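Local atomic coordinates of ADP-ribosylation factor-binding protein GGA1 (Saccharomyces cerevisiae, PDB entry 5CN2), a protein that may help regulate membrane traffic through the trans-Golgi network, binding ARF GTPases and ubiquitin, and is represented here by its C-terminal gamma-adaptin ear (GAE) domain. Residues 89-92 against 93-97. Residues are numbered along the deposited sequence; the frame is centred on the assembly and turned at random.
Sequences EGIS and VNLGK
Two successive amides converge on Gly90 O. Asn94 N reaches it at 3.2 Å with an N-H...O angle of 154°, lying in the carbonyl plane, which is the i+4 bond of a helical turn. Val93 N is nearer to Gly90 O, at 3.0 Å, but its hydrogen points well off the oxygen (124°), so this second bond is weak. One residue on, Leu95 N donates to Ile91 O over 2.8 Å, almost in line with the carbonyl bond. The side chains of the same two residues also meet, crossing at a slant. Ile91 sets CG1 anti to its backbone N (chi1 -168°), which carries the ethyl branch to Leu95: CG1 lies 3.5 Å from Leu95 CD1, tighter than ordinary van der Waals contact, while Ile91 CD1 rests 4.0 Å from Leu95 CG. This patch is on the surface. On the buried side, Val93 turns CG2 back toward the incoming strand, 4.1 Å from Glu89 N, and also packs on Leu35 of strand 34-43. Gly90 is the N-cap of this short helix, 91-94, which links strand 78-89 to strand 99-109 and so joins the two sheets of the beta-sandwich ear domain. Its backbone angles are ones at which a CB would collide with the carbonyl oxygen of Glu89. At the other end Gly96 leaves the helix with positive phi, and the chain closes in a Schellman motif, in which Lys97 N makes a weak bond to Ser92 O at 3.4 Å. Lys97 CB sits 3.9 Å from Ser92 O, and beyond CG the lysine chain runs on extended. Val93 O accepts a hydrogen bond from Arg29 NH2, tying the turn to strand 21-29.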
loop_
_atom_site.group_PDB
_atom_site.type_symbol
_atom_site.label_atom_id
_atom_site.label_comp_id
_atom_site.label_asym_id
_atom_site.label_seq_id
_atom_site.Cartn_x
_atom_site.Cartn_y
_atom_site.Cartn_z
ATOM N N GLU A 89 9.763 8.925 6.680
ATOM C CA GLU A 89 10.717 9.938 7.090
ATOM C C GLU A 89 11.605 9.410 8.203
ATOM O O GLU A 89 11.171 8.587 8.999
ATOM C CB GLU A 89 9.985 11.162 7.623
ATOM C CG GLU A 89 9.773 12.274 6.637
ATOM C CD GLU A 89 8.987 13.430 7.255
ATOM O OE1 GLU A 89 7.920 13.165 7.876
ATOM O OE2 GLU A 89 9.439 14.598 7.127
ATOM N N GLY A 90 12.830 9.912 8.277
ATOM C CA GLY A 90 13.703 9.587 9.394
ATOM C C GLY A 90 15.040 9.018 8.981
ATOM O O GLY A 90 15.387 8.973 7.798
ATOM N N ILE A 91 15.783 8.564 9.975
ATOM C CA ILE A 91 17.173 8.249 9.773
ATOM C C ILE A 91 17.328 7.136 8.716
ATOM O O ILE A 91 18.172 7.225 7.825
ATOM C CB ILE A 91 17.883 7.975 11.137
ATOM C CG1 ILE A 91 19.417 7.919 10.981
ATOM C CG2 ILE A 91 17.377 6.699 11.793
ATOM C CD1 ILE A 91 20.064 9.157 10.368
ATOM N N SER A 92 16.478 6.131 8.755
ATOM C CA SER A 92 16.587 5.045 7.775
ATOM C C SER A 92 16.413 5.477 6.314
ATOM O O SER A 92 17.023 4.888 5.432
ATOM C CB SER A 92 15.616 3.928 8.106
ATOM O OG SER A 92 16.153 3.182 9.175
ATOM N N VAL A 93 15.592 6.497 6.072
ATOM C CA VAL A 93 15.479 7.094 4.748
ATOM C C VAL A 93 16.781 7.813 4.390
ATOM O O VAL A 93 17.237 7.748 3.256
ATOM C CB VAL A 93 14.282 8.067 4.642
ATOM C CG1 VAL A 93 14.295 8.809 3.325
ATOM C CG2 VAL A 93 12.976 7.303 4.770
ATOM N N ASN A 94 17.398 8.462 5.370
ATOM C CA ASN A 94 18.651 9.172 5.145
ATOM C C ASN A 94 19.862 8.258 4.911
ATOM O O ASN A 94 20.744 8.556 4.120
ATOM C CB ASN A 94 18.943 10.064 6.344
ATOM C CG ASN A 94 19.605 11.354 5.944
ATOM O OD1 ASN A 94 18.928 12.370 5.728
ATOM N ND2 ASN A 94 20.937 11.323 5.815
ATOM N N LEU A 95 19.911 7.149 5.619
ATOM C CA LEU A 95 21.036 6.228 5.523
ATOM C C LEU A 95 20.985 5.274 4.314
ATOM O O LEU A 95 21.903 4.485 4.119
ATOM C CB LEU A 95 21.174 5.444 6.838
ATOM C CG LEU A 95 21.690 6.328 7.986
ATOM C CD1 LEU A 95 21.501 5.673 9.340
ATOM C CD2 LEU A 95 23.166 6.653 7.785
ATOM N N GLY A 96 19.921 5.359 3.515
ATOM C CA GLY A 96 19.746 4.499 2.343
ATOM C C GLY A 96 19.724 3.028 2.715
ATOM O O GLY A 96 20.154 2.174 1.950
ATOM N N LYS A 97 19.263 2.766 3.930
ATOM C CA LYS A 97 19.047 1.433 4.442
ATOM C C LYS A 97 17.766 0.851 3.844
ATOM O O LYS A 97 16.858 1.599 3.484
ATOM C CB LYS A 97 18.881 1.497 5.965
ATOM C CG LYS A 97 20.099 1.036 6.745
ATOM C CD LYS A 97 20.005 1.438 8.207
ATOM C CE LYS A 97 21.255 1.011 8.958
ATOM N NZ LYS A 97 21.404 1.756 10.236
#